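SusD homolog (Bacteroides thetaiotaomicron, PDB 3EHM) probably binds mucin O-glycans for uptake by a human gut symbiont, as a mainly helical SusD-family lipoprotein. Local coordinates at residues V213-H216 / L222-E225; E225-A230 / Y357-G362; R343-Y348 / Y442-P447; K351-L356 / W453-R458; G425-Q430 / F461-K466. All blocks are in the same frame, centred on the assembly; numbering follows the deposited sequence.

Contact 1: V213-H216 / L222-E225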
# COMPACT_ATOMS: atom_id res chain seq x y z
N VAL A 213 -1.67 -13.56 -6.64
CA VAL A 213 -1.66 -13.99 -5.25
C VAL A 213 -2.87 -13.38 -4.55
O VAL A 213 -3.48 -14.01 -3.69
CB VAL A 213 -0.35 -13.56 -4.53
CG1 VAL A 213 -0.47 -13.80 -3.03
CG2 VAL A 213 0.82 -14.34 -5.10
N ARG A 214 -3.23 -12.16 -4.93
CA ARG A 214 -4.38 -11.48 -4.33
C ARG A 214 -5.69 -12.25 -4.55
O ARG A 214 -6.57 -12.22 -3.71
CB ARG A 214 -4.55 -10.07 -4.91
CG ARG A 214 -5.62 -9.25 -4.19
CD ARG A 214 -4.99 -8.25 -3.23
NE ARG A 214 -4.50 -7.07 -3.94
CZ ARG A 214 -3.30 -6.51 -3.75
NH1 ARG A 214 -2.46 -7.02 -2.86
NH2 ARG A 214 -2.97 -5.43 -4.44
N VAL A 215 -5.80 -12.95 -5.68
CA VAL A 215 -7.03 -13.67 -5.98
C VAL A 215 -7.03 -15.18 -5.72
O VAL A 215 -8.09 -15.80 -5.78
CB VAL A 215 -7.44 -13.49 -7.47
CG1 VAL A 215 -7.48 -12.01 -7.82
CG2 VAL A 215 -6.48 -14.24 -8.37
N HIS A 216 -5.88 -15.77 -5.42
CA HIS A 216 -5.84 -17.22 -5.22
C HIS A 216 -6.82 -17.80 -4.21
O HIS A 216 -7.32 -18.91 -4.41
CB HIS A 216 -4.39 -17.68 -4.95
CG HIS A 216 -4.00 -17.70 -3.50
ND1 HIS A 216 -4.25 -18.77 -2.68
CD2 HIS A 216 -3.31 -16.80 -2.75
CE1 HIS A 216 -3.74 -18.54 -1.48
NE2 HIS A 216 -3.16 -17.35 -1.50
N LEU A 222 -8.20 -18.47 -11.62
CA LEU A 222 -7.70 -17.23 -12.22
C LEU A 222 -6.25 -17.02 -11.82
O LEU A 222 -5.43 -16.59 -12.64
CB LEU A 222 -8.53 -16.04 -11.76
CG LEU A 222 -8.00 -14.66 -12.17
CD1 LEU A 222 -7.97 -14.53 -13.68
CD2 LEU A 222 -8.88 -13.58 -11.56
N ALA A 223 -5.93 -17.32 -10.56
CA ALA A 223 -4.57 -17.16 -10.07
C ALA A 223 -3.62 -18.01 -10.91
O ALA A 223 -2.58 -17.53 -11.36
CB ALA A 223 -4.49 -17.57 -8.60
N LYS A 224 -4.00 -19.26 -11.12
CA LYS A 224 -3.19 -20.19 -11.90
C LYS A 224 -3.14 -19.80 -13.38
O LYS A 224 -2.21 -20.17 -14.09
CB LYS A 224 -3.74 -21.61 -11.76
CG LYS A 224 -3.63 -22.19 -10.36
CD LYS A 224 -4.32 -23.55 -10.29
CE LYS A 224 -4.10 -24.23 -8.94
NZ LYS A 224 -4.92 -25.46 -8.81
N GLU A 225 -4.15 -19.07 -13.85
CA GLU A 225 -4.19 -18.67 -15.25
C GLU A 225 -3.08 -17.67 -15.59
O GLU A 225 -2.71 -17.53 -16.75
CB GLU A 225 -5.55 -18.06 -15.61
CG GLU A 225 -5.82 -17.96 -17.11
CD GLU A 225 -7.09 -17.18 -17.44
OE1 GLU A 225 -8.03 -17.17 -16.63
OE2 GLU A 225 -7.14 -16.57 -18.54
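V215 and H216, at the end of helix 197-215, pack against L222 and A223 near the start of helix 220-231. Apolar contact is the whole of the direct interaction, as no hydrogen bond joins the two segments. A223 CB lies 3.7 Å from both CA and CB of H216, where the two CA atoms are 5.0 Å apart. The small alanine side chain is consistent with so close a backbone approach. V215 supplies the second patch through one branch. With CG1 anti to the carbonyl carbon (chi1 -52°), CG2 takes the place between N and C and faces the other helix, 3.9 Å from A223 CB and 4.0 Å from L222 CD2. The same methyl also lies over the backbone, 3.8 Å from A223 N.

The polar partners lie outside the pair. The imidazole of H216 leads away from A223, and its NE2 hydrogen-bonds to E353 on helix 344-356; L222 N is hydrogen-bonded to D219 in the short turn. V215 and L222 also meet helix 160-178, through Y164 and through R165 and L168.

Helices 197-215 and 220-231 thus form an antiparallel helical hairpin of the kind from which TPR-related folds are built. All four touching residues are buried and no hydrogen bond crosses, so the join probably depends on close apolar fit, with the imidazole's polar end satisfied by E353.

Contact 2: E225-A230 / Y357-G362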
# COMPACT_ATOMS: atom_id res chain seq x y z
N GLU A 225 -4.15 -19.07 -13.85
CA GLU A 225 -4.19 -18.67 -15.25
C GLU A 225 -3.08 -17.67 -15.59
O GLU A 225 -2.71 -17.53 -16.75
CB GLU A 225 -5.55 -18.06 -15.61
CG GLU A 225 -5.82 -17.96 -17.11
CD GLU A 225 -7.09 -17.18 -17.44
OE1 GLU A 225 -8.03 -17.17 -16.63
OE2 GLU A 225 -7.14 -16.57 -18.54
N TYR A 226 -2.55 -16.98 -14.58
CA TYR A 226 -1.51 -15.98 -14.83
C TYR A 226 -0.23 -16.03 -14.02
O TYR A 226 0.79 -15.48 -14.45
CB TYR A 226 -2.10 -14.57 -14.67
CG TYR A 226 -3.14 -14.19 -15.70
CD1 TYR A 226 -4.47 -14.58 -15.56
CD2 TYR A 226 -2.79 -13.43 -16.82
CE1 TYR A 226 -5.43 -14.22 -16.50
CE2 TYR A 226 -3.74 -13.06 -17.76
CZ TYR A 226 -5.05 -13.46 -17.60
OH TYR A 226 -5.99 -13.07 -18.53
N ILE A 227 -0.25 -16.66 -12.85
CA ILE A 227 0.94 -16.71 -12.01
C ILE A 227 2.12 -17.39 -12.70
O ILE A 227 3.27 -16.98 -12.54
CB ILE A 227 0.66 -17.40 -10.66
CG1 ILE A 227 1.81 -17.15 -9.70
CG2 ILE A 227 0.46 -18.90 -10.86
CD1 ILE A 227 1.45 -17.40 -8.24
N THR A 228 1.84 -18.42 -13.49
CA THR A 228 2.89 -19.13 -14.20
C THR A 228 3.46 -18.23 -15.30
O THR A 228 4.68 -18.20 -15.50
CB THR A 228 2.36 -20.43 -14.83
OG1 THR A 228 1.92 -21.32 -13.79
CG2 THR A 228 3.45 -21.12 -15.64
N LYS A 229 2.60 -17.50 -15.99
CA LYS A 229 3.06 -16.61 -17.06
C LYS A 229 3.89 -15.46 -16.49
O LYS A 229 4.83 -15.00 -17.13
CB LYS A 229 1.87 -16.03 -17.83
CG LYS A 229 0.90 -17.07 -18.38
CD LYS A 229 0.08 -16.52 -19.54
CE LYS A 229 -0.70 -15.26 -19.18
NZ LYS A 229 -1.49 -14.73 -20.33
N ALA A 230 3.54 -15.01 -15.29
CA ALA A 230 4.26 -13.91 -14.65
C ALA A 230 5.70 -14.28 -14.33
O ALA A 230 6.61 -13.48 -14.53
CB ALA A 230 3.54 -13.50 -13.38
N TYR A 357 0.93 -22.45 -1.11
CA TYR A 357 -0.34 -22.98 -1.58
C TYR A 357 -0.22 -23.75 -2.89
O TYR A 357 -1.20 -23.92 -3.62
CB TYR A 357 -1.36 -21.84 -1.70
CG TYR A 357 -1.80 -21.35 -0.34
CD1 TYR A 357 -2.79 -22.03 0.38
CD2 TYR A 357 -1.17 -20.27 0.28
CE1 TYR A 357 -3.13 -21.65 1.68
CE2 TYR A 357 -1.50 -19.88 1.58
CZ TYR A 357 -2.48 -20.58 2.28
OH TYR A 357 -2.79 -20.22 3.56
N ASN A 358 0.99 -24.22 -3.17
CA ASN A 358 1.27 -25.02 -4.37
C ASN A 358 0.91 -24.40 -5.72
O ASN A 358 0.50 -25.11 -6.64
CB ASN A 358 0.57 -26.38 -4.26
CG ASN A 358 1.32 -27.33 -3.35
OD1 ASN A 358 1.52 -27.06 -2.17
ND2 ASN A 358 1.72 -28.47 -3.90
N LEU A 359 1.06 -23.09 -5.85
CA LEU A 359 0.76 -22.43 -7.11
C LEU A 359 2.02 -22.42 -7.98
O LEU A 359 1.95 -22.38 -9.20
CB LEU A 359 0.27 -21.00 -6.85
CG LEU A 359 -0.96 -20.87 -5.95
CD1 LEU A 359 -1.38 -19.41 -5.84
CD2 LEU A 359 -2.10 -21.71 -6.50
N ILE A 360 3.18 -22.45 -7.32
CA ILE A 360 4.47 -22.47 -8.00
C ILE A 360 5.37 -23.46 -7.27
O ILE A 360 5.03 -23.92 -6.18
CB ILE A 360 5.17 -21.10 -7.98
CG1 ILE A 360 5.53 -20.71 -6.54
CG2 ILE A 360 4.29 -20.04 -8.62
CD1 ILE A 360 6.36 -19.44 -6.43
N GLY A 361 6.51 -23.78 -7.87
CA GLY A 361 7.44 -24.70 -7.23
C GLY A 361 8.36 -23.98 -6.27
O GLY A 361 8.48 -22.75 -6.31
N GLY A 362 9.01 -24.73 -5.38
CA GLY A 362 9.92 -24.11 -4.44
C GLY A 362 9.53 -24.28 -2.98
O GLY A 362 8.42 -24.72 -2.66
O HOH W 1 3.36 -22.04 -11.68
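The backbone of I227, in the middle of a helical segment, passes the irregular segment holding L359 with their CA atoms 7.5 Å apart, so side chains must bridge the gap. I227 does so with its longer branch. CG1 stands anti to the backbone N (chi1 -167°) and CD1 continues outward, ending 4.0 Å from L359 CB and 3.9 Å from I360 CG2. The isoleucine therefore rests its terminal methyl against two consecutive residues, crossing both side chains at about a right angle. I360 takes part through CG2, the short branch, which also lies 4.0 Å from I227 CG1.

L359 and I360 come directly after the end of helix 344-356. N358, with positive phi, is the C-prime residue of a Schellman motif: L359 N bonds back to A354 O and N358 N to A355 O. The chain is thereby turned off the helix axis; L359 is directed at helix 220-231, and I360 meets it with CG2. The longer branch of I360 packs back on helix 344-356, over K351 and A355, while I227 also touches A354, L209 and V212.

A polar link runs beside the apolar one. One water lies 2.7 Å from T228 OG1 and donates to L359 O at 2.9 Å, so the water bridges the T228 hydroxyl and the L359 carbonyl.

Contact 3: R343-Y348 / Y442-P447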
# COMPACT_ATOMS: atom_id res chain seq x y z
N ARG A 343 8.99 -3.27 -4.74
CA ARG A 343 10.36 -3.61 -4.40
C ARG A 343 10.63 -5.10 -4.50
O ARG A 343 9.72 -5.92 -4.41
CB ARG A 343 10.70 -3.12 -2.99
CG ARG A 343 10.24 -1.70 -2.73
CD ARG A 343 10.91 -1.12 -1.50
NE ARG A 343 12.32 -0.82 -1.73
CZ ARG A 343 13.11 -0.23 -0.85
NH1 ARG A 343 12.62 0.14 0.33
NH2 ARG A 343 14.38 0.01 -1.14
N ALA A 344 11.90 -5.45 -4.68
CA ALA A 344 12.30 -6.84 -4.81
C ALA A 344 11.86 -7.72 -3.64
O ALA A 344 11.46 -8.86 -3.83
CB ALA A 344 13.82 -6.93 -4.99
N SER A 345 11.93 -7.18 -2.42
CA SER A 345 11.54 -7.97 -1.26
C SER A 345 10.10 -8.48 -1.38
O SER A 345 9.81 -9.61 -0.99
CB SER A 345 11.72 -7.17 0.03
OG SER A 345 10.96 -5.97 0.03
N GLU A 346 9.21 -7.66 -1.92
CA GLU A 346 7.82 -8.07 -2.05
C GLU A 346 7.69 -9.31 -2.93
O GLU A 346 6.93 -10.23 -2.63
CB GLU A 346 6.96 -6.95 -2.63
CG GLU A 346 5.47 -7.24 -2.52
CD GLU A 346 4.59 -6.22 -3.22
OE1 GLU A 346 5.01 -5.05 -3.37
OE2 GLU A 346 3.47 -6.60 -3.60
N THR A 347 8.45 -9.33 -4.02
CA THR A 347 8.43 -10.47 -4.93
C THR A 347 8.68 -11.78 -4.20
O THR A 347 7.98 -12.78 -4.42
CB THR A 347 9.48 -10.30 -6.05
OG1 THR A 347 9.15 -9.15 -6.84
CG2 THR A 347 9.51 -11.52 -6.94
N TYR A 348 9.67 -11.79 -3.31
CA TYR A 348 9.98 -13.01 -2.58
C TYR A 348 8.86 -13.44 -1.64
O TYR A 348 8.58 -14.63 -1.51
CB TYR A 348 11.29 -12.86 -1.82
CG TYR A 348 12.49 -12.79 -2.74
CD1 TYR A 348 12.95 -11.57 -3.21
CD2 TYR A 348 13.10 -13.96 -3.20
CE1 TYR A 348 14.00 -11.50 -4.12
CE2 TYR A 348 14.15 -13.90 -4.11
CZ TYR A 348 14.60 -12.67 -4.57
OH TYR A 348 15.62 -12.60 -5.48
N TYR A 442 4.63 -7.12 5.48
CA TYR A 442 4.11 -5.87 6.05
C TYR A 442 5.28 -4.99 6.47
O TYR A 442 5.31 -3.78 6.20
CB TYR A 442 3.23 -6.20 7.27
CG TYR A 442 2.86 -5.03 8.18
CD1 TYR A 442 1.68 -4.31 7.98
CD2 TYR A 442 3.67 -4.69 9.26
CE1 TYR A 442 1.32 -3.27 8.86
CE2 TYR A 442 3.32 -3.66 10.13
CZ TYR A 442 2.14 -2.97 9.93
OH TYR A 442 1.80 -1.97 10.81
N LEU A 443 6.25 -5.59 7.14
CA LEU A 443 7.44 -4.87 7.60
C LEU A 443 8.28 -4.36 6.42
O LEU A 443 8.78 -3.24 6.45
CB LEU A 443 8.28 -5.78 8.50
CG LEU A 443 8.21 -5.64 10.02
CD1 LEU A 443 6.91 -5.02 10.47
CD2 LEU A 443 8.43 -7.00 10.66
N ALA A 444 8.43 -5.19 5.39
CA ALA A 444 9.23 -4.82 4.22
C ALA A 444 8.54 -3.83 3.29
O ALA A 444 9.21 -3.10 2.56
CB ALA A 444 9.61 -6.08 3.44
N LEU A 445 7.21 -3.81 3.30
CA LEU A 445 6.45 -2.90 2.45
C LEU A 445 6.48 -1.45 2.91
O LEU A 445 6.21 -0.54 2.12
CB LEU A 445 4.99 -3.35 2.35
CG LEU A 445 4.65 -4.45 1.34
CD1 LEU A 445 3.22 -4.92 1.57
CD2 LEU A 445 4.82 -3.92 -0.07
N TYR A 446 6.78 -1.22 4.18
CA TYR A 446 6.80 0.15 4.70
C TYR A 446 7.62 1.04 3.78
O TYR A 446 8.73 0.68 3.38
CB TYR A 446 7.38 0.17 6.13
CG TYR A 446 7.51 1.58 6.69
CD1 TYR A 446 8.70 2.29 6.54
CD2 TYR A 446 6.43 2.22 7.30
CE1 TYR A 446 8.81 3.60 6.99
CE2 TYR A 446 6.53 3.54 7.74
CZ TYR A 446 7.73 4.22 7.58
OH TYR A 446 7.82 5.54 7.96
N PRO A 447 7.11 2.25 3.46
CA PRO A 447 5.84 2.84 3.88
C PRO A 447 4.67 2.72 2.89
O PRO A 447 3.79 3.58 2.87
CB PRO A 447 6.23 4.30 4.08
CG PRO A 447 7.09 4.52 2.86
CD PRO A 447 7.96 3.27 2.81
O HOH W 2 10.00 -0.64 1.54
O HOH W 3 8.72 -4.55 -0.30
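S345 and A444 have their CA atoms 6.7 Å apart, and E346 and L445 7.0 Å, where the first turn of helix 344-356 runs alongside the last turn of helix 429-445 in the opposite sense. S345 has OG between its backbone N and carbonyl carbon (chi1 59°), which sets the hydroxyl 3.7 Å from A444 CB. The second pair mixes polar and apolar groups: E346 OE1 is 3.5 Å from L445 CD2, the leucine methyl lying against the carboxylate end of an extended chain, and the two side chains cross obliquely. That carboxylate is spoken for by a salt bridge from OE1 to R210, so the methyl helps to cover a buried ion pair.

Antiparallel neighbours of this kind build the helical, TPR-related body of SusD-like proteins. Here the start of one helix meets the end of the other, where main-chain carbonyls lack further turns to bond to, and water takes up part of the deficit. One water donates to S345 OG and, weakly, to A444 O; the serine hydroxyl is also hydrogen-bonded to E378. A second water accepts from R343 NH1 at 3.0 Å, in the plane of the guanidinium at its edge. It sits 2.8 Å from A444 O and 2.6 Å from Y446 O, though more acceptors surround it than it has protons. R343, the N-cap residue, turns NE to a salt bridge with E245.

Contact 4: K351-L356 / W453-R458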
# COMPACT_ATOMS: atom_id res chain seq x y z
N LYS A 351 6.15 -14.94 -3.71
CA LYS A 351 6.52 -16.29 -4.14
C LYS A 351 6.39 -17.26 -2.97
O LYS A 351 5.99 -18.41 -3.14
CB LYS A 351 7.96 -16.30 -4.68
CG LYS A 351 8.12 -15.54 -5.99
CD LYS A 351 9.53 -15.62 -6.55
CE LYS A 351 9.87 -17.03 -7.00
NZ LYS A 351 11.21 -17.08 -7.65
N ALA A 352 6.71 -16.78 -1.77
CA ALA A 352 6.60 -17.60 -0.56
C ALA A 352 5.17 -18.09 -0.38
O ALA A 352 4.92 -19.28 -0.16
CB ALA A 352 7.04 -16.79 0.65
N GLU A 353 4.22 -17.17 -0.47
CA GLU A 353 2.82 -17.53 -0.31
C GLU A 353 2.39 -18.44 -1.46
O GLU A 353 1.68 -19.42 -1.26
CB GLU A 353 1.92 -16.30 -0.30
CG GLU A 353 0.48 -16.62 0.11
CD GLU A 353 -0.44 -15.42 0.08
OE1 GLU A 353 0.05 -14.28 0.24
OE2 GLU A 353 -1.66 -15.62 -0.08
N ALA A 354 2.82 -18.11 -2.67
CA ALA A 354 2.46 -18.90 -3.84
C ALA A 354 2.91 -20.35 -3.66
O ALA A 354 2.15 -21.29 -3.92
CB ALA A 354 3.09 -18.31 -5.10
N ALA A 355 4.15 -20.53 -3.22
CA ALA A 355 4.69 -21.86 -3.01
C ALA A 355 3.97 -22.57 -1.86
O ALA A 355 3.75 -23.78 -1.91
CB ALA A 355 6.19 -21.77 -2.72
N LEU A 356 3.60 -21.81 -0.84
CA LEU A 356 2.91 -22.37 0.31
C LEU A 356 1.58 -23.01 -0.09
O LEU A 356 1.14 -23.99 0.51
CB LEU A 356 2.68 -21.28 1.37
CG LEU A 356 2.01 -21.70 2.68
CD1 LEU A 356 2.87 -22.72 3.40
CD2 LEU A 356 1.80 -20.47 3.57
N TRP A 453 -2.49 -2.30 3.72
CA TRP A 453 -3.88 -2.26 4.15
C TRP A 453 -4.70 -3.27 3.35
O TRP A 453 -5.57 -3.95 3.89
CB TRP A 453 -4.43 -0.85 3.97
CG TRP A 453 -5.87 -0.70 4.35
CD1 TRP A 453 -6.52 -1.33 5.37
CD2 TRP A 453 -6.82 0.17 3.74
NE1 TRP A 453 -7.83 -0.89 5.43
CE2 TRP A 453 -8.03 0.03 4.44
CE3 TRP A 453 -6.76 1.07 2.66
CZ2 TRP A 453 -9.19 0.75 4.11
CZ3 TRP A 453 -7.91 1.79 2.33
CH2 TRP A 453 -9.11 1.62 3.06
N THR A 454 -4.41 -3.37 2.06
CA THR A 454 -5.10 -4.32 1.19
C THR A 454 -4.77 -5.75 1.62
O THR A 454 -5.66 -6.60 1.73
CB THR A 454 -4.68 -4.14 -0.28
OG1 THR A 454 -5.09 -2.84 -0.73
CG2 THR A 454 -5.32 -5.19 -1.17
N GLU A 455 -3.49 -6.02 1.87
CA GLU A 455 -3.08 -7.36 2.27
C GLU A 455 -3.65 -7.77 3.62
O GLU A 455 -3.95 -8.94 3.84
CB GLU A 455 -1.56 -7.47 2.26
CG GLU A 455 -1.01 -7.59 0.85
CD GLU A 455 -1.49 -8.86 0.15
OE1 GLU A 455 -0.88 -9.93 0.37
OE2 GLU A 455 -2.49 -8.80 -0.59
N TYR A 456 -3.80 -6.81 4.54
CA TYR A 456 -4.37 -7.13 5.84
C TYR A 456 -5.84 -7.52 5.67
O TYR A 456 -6.30 -8.52 6.22
CB TYR A 456 -4.29 -5.93 6.79
CG TYR A 456 -5.12 -6.13 8.04
CD1 TYR A 456 -4.66 -6.95 9.07
CD2 TYR A 456 -6.39 -5.56 8.15
CE1 TYR A 456 -5.45 -7.20 10.20
CE2 TYR A 456 -7.19 -5.81 9.27
CZ TYR A 456 -6.72 -6.63 10.29
OH TYR A 456 -7.50 -6.88 11.39
N ARG A 457 -6.57 -6.71 4.91
CA ARG A 457 -7.98 -6.98 4.67
C ARG A 457 -8.20 -8.32 3.96
O ARG A 457 -9.18 -9.02 4.23
CB ARG A 457 -8.60 -5.85 3.84
CG ARG A 457 -8.79 -4.54 4.60
CD ARG A 457 -9.30 -3.45 3.67
NE ARG A 457 -8.25 -2.97 2.78
CZ ARG A 457 -8.48 -2.29 1.66
NH1 ARG A 457 -9.72 -2.02 1.29
NH2 ARG A 457 -7.46 -1.87 0.91
N ARG A 458 -7.29 -8.67 3.06
CA ARG A 458 -7.41 -9.93 2.33
C ARG A 458 -7.13 -11.16 3.20
O ARG A 458 -7.88 -12.13 3.16
CB ARG A 458 -6.46 -9.95 1.13
CG ARG A 458 -6.42 -11.30 0.39
CD ARG A 458 -5.44 -11.27 -0.79
NE ARG A 458 -4.03 -11.28 -0.40
CZ ARG A 458 -3.32 -12.37 -0.16
NH1 ARG A 458 -3.87 -13.57 -0.29
NH2 ARG A 458 -2.04 -12.27 0.18
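A buried salt-bridge network of E353, E455 and R458 spans two segments whose nearest CA atoms, of E353 and E455, are 12.0 Å apart. R458 grips E353 end-on: NH2 donates to OE1 at 2.9 Å and NH1 to OE2 at 3.0 Å, each oxygen using its syn lone pair. Carboxylate and guanidinium lie 10° apart, nearly coplanar. E353 reaches across as an extended chain; R458 bends at chi3 (72°), which turns its NE edge back to E455 one helical turn earlier. There the grip is side-on, NH2 to OE1 at 2.6 Å and NE to OE2 at 2.9 Å. Four bonds thus fix the guanidinium's rotation, and its charge probably offsets the two carboxylates, whose OE1 atoms are 4.5 Å apart.

E353 OE2 also bonds to H216, and E455 to R214 and K441, so the network ties helices 344-356 and 449-459 to helices 197-215 and 429-445. V213 of helix 197-215 and L434 and I438 of helix 429-445 pack against E353.

Contact 5: G425-Q430 / F461-K466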
# COMPACT_ATOMS: atom_id res chain seq x y z
N GLY A 425 1.02 -22.03 17.51
CA GLY A 425 0.01 -23.07 17.59
C GLY A 425 -1.44 -22.67 17.81
O GLY A 425 -2.27 -23.53 18.11
N ASN A 426 -1.76 -21.38 17.69
CA ASN A 426 -3.15 -20.97 17.86
C ASN A 426 -3.87 -21.25 16.54
O ASN A 426 -4.99 -21.76 16.52
CB ASN A 426 -3.26 -19.49 18.22
CG ASN A 426 -4.69 -19.04 18.43
OD1 ASN A 426 -5.38 -19.52 19.33
ND2 ASN A 426 -5.16 -18.13 17.59
N LEU A 427 -3.21 -20.91 15.43
CA LEU A 427 -3.75 -21.15 14.09
C LEU A 427 -3.12 -22.45 13.60
O LEU A 427 -2.19 -22.98 14.22
CB LEU A 427 -3.35 -20.03 13.13
CG LEU A 427 -3.64 -18.58 13.51
CD1 LEU A 427 -3.02 -17.65 12.46
CD2 LEU A 427 -5.14 -18.35 13.60
N SER A 428 -3.62 -22.98 12.48
CA SER A 428 -3.04 -24.20 11.93
C SER A 428 -1.62 -23.85 11.52
O SER A 428 -1.27 -22.68 11.40
CB SER A 428 -3.84 -24.66 10.71
OG SER A 428 -3.70 -23.74 9.64
N LYS A 429 -0.79 -24.86 11.29
CA LYS A 429 0.59 -24.62 10.90
C LYS A 429 0.68 -23.83 9.60
O LYS A 429 1.43 -22.86 9.50
CB LYS A 429 1.34 -25.94 10.75
CG LYS A 429 2.82 -25.76 10.47
CD LYS A 429 3.52 -27.10 10.36
CE LYS A 429 5.00 -26.92 10.04
NZ LYS A 429 5.70 -28.23 9.97
N GLN A 430 -0.09 -24.24 8.59
CA GLN A 430 -0.08 -23.54 7.31
C GLN A 430 -0.54 -22.10 7.49
O GLN A 430 0.03 -21.18 6.90
CB GLN A 430 -0.98 -24.25 6.29
CG GLN A 430 -0.90 -23.63 4.90
CD GLN A 430 -1.77 -24.35 3.88
OE1 GLN A 430 -2.98 -24.46 4.04
NE2 GLN A 430 -1.14 -24.84 2.81
N PHE A 461 -3.84 -10.61 8.25
CA PHE A 461 -2.51 -10.44 8.82
C PHE A 461 -1.81 -9.17 8.34
O PHE A 461 -2.05 -8.69 7.23
CB PHE A 461 -1.62 -11.64 8.47
CG PHE A 461 -2.21 -12.97 8.86
CD1 PHE A 461 -2.71 -13.19 10.14
CD2 PHE A 461 -2.22 -14.03 7.95
CE1 PHE A 461 -3.21 -14.44 10.51
CE2 PHE A 461 -2.71 -15.28 8.31
CZ PHE A 461 -3.21 -15.49 9.59
N PRO A 462 -0.93 -8.60 9.18
CA PRO A 462 -0.61 -9.10 10.52
C PRO A 462 -1.68 -8.61 11.50
O PRO A 462 -2.51 -7.78 11.14
CB PRO A 462 0.75 -8.47 10.79
CG PRO A 462 0.60 -7.12 10.14
CD PRO A 462 -0.07 -7.46 8.81
N TYR A 463 -1.67 -9.13 12.72
CA TYR A 463 -2.64 -8.68 13.71
C TYR A 463 -2.27 -7.23 14.00
O TYR A 463 -1.09 -6.88 14.04
CB TYR A 463 -2.56 -9.52 14.98
CG TYR A 463 -3.03 -10.95 14.80
CD1 TYR A 463 -3.97 -11.28 13.82
CD2 TYR A 463 -2.57 -11.97 15.63
CE1 TYR A 463 -4.44 -12.59 13.67
CE2 TYR A 463 -3.03 -13.28 15.50
CZ TYR A 463 -3.97 -13.58 14.51
OH TYR A 463 -4.42 -14.86 14.38
N LEU A 464 -3.27 -6.38 14.21
CA LEU A 464 -3.03 -4.97 14.43
C LEU A 464 -3.47 -4.46 15.79
O LEU A 464 -4.31 -5.06 16.46
CB LEU A 464 -3.77 -4.15 13.38
CG LEU A 464 -3.68 -4.60 11.92
CD1 LEU A 464 -4.71 -3.86 11.09
CD2 LEU A 464 -2.28 -4.35 11.39
N MSE A 465 -2.88 -3.33 16.19
CA MSE A 465 -3.26 -2.68 17.43
C MSE A 465 -4.66 -2.18 17.12
O MSE A 465 -4.91 -1.68 16.02
CB MSE A 465 -2.34 -1.48 17.70
CG MSE A 465 -0.89 -1.84 18.03
SE MSE A 465 -0.64 -2.27 19.90
CE MSE A 465 1.30 -2.38 19.94
N LYS A 466 -5.59 -2.34 18.05
CA LYS A 466 -6.97 -1.91 17.83
C LYS A 466 -7.09 -0.40 17.80
O LYS A 466 -6.29 0.31 18.42
CB LYS A 466 -7.87 -2.47 18.93
CG LYS A 466 -7.56 -1.89 20.30
CD LYS A 466 -8.32 -2.59 21.41
CE LYS A 466 -7.91 -2.02 22.77
NZ LYS A 466 -7.95 -3.07 23.83
O HOH W 4 -3.58 -16.33 16.45
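L427 points its isobutyl group head-on at two aromatic side chains, F461 and Y463, which approach from the opposite direction. Its methyls divide the work. CD1 lies 3.6 Å from F461 CZ and meets the ring obliquely; CD2 lies 3.6 Å from Y463 OH, with CD1 only slightly farther from the same oxygen, at 3.7 Å. The phenol oxygen therefore rests against both branches. L427 achieves this with CG anti to its carbonyl carbon (chi1 -53°). Y463 CE1 lies at the edge of the F461 ring, in its plane, so the two aromatics sit side by side.

The polar side of Y463 is served by water. One molecule lies in the plane of the phenol ring at its edge, 2.7 Å from Y463 OH, and accepts from N426 ND2 at 2.7 Å, so the residue preceding L427 is joined to the same tyrosine. Since N426 and L427 also touch a crystal neighbour, the exact pose of this loop may owe something to the lattice.

S428 follows as the N-cap of helix 429-445, its OG bonded to E431 N, so the loop bearing L427 leads directly into that helix. Farther along it, Q435 and I438 pack on F461, Q435 also meets Y463, and T439 touches P462, which follows a cis peptide. Helix 274-282 flanks P462, L464 and M465, with Y279 hydrogen-bonded to Y463 O.

Overall arrangement
Contacts 3 and 4 lie deepest, about 10 and 13 Å from the chain centre to their own centres; contacts 1, 5 and 2 lie farther out, at about 19, 20 and 23 Å, with contact 1 wholly buried. Contacts 1 and 2 share helix 220-231, contacts 3 and 4 share helix 344-356, and contacts 3 and 5 use opposite ends of helix 429-445. Chemistry changes with place: apolar packing in contact 1, ion pairing in contact 4, water bridges beside side-chain packing in contacts 2, 3 and 5. Contact 4 touches three of the others: contact 1 through R214 to E455, contact 2 through I227 on A354, and contact 5 through Y456 on P462 and L464.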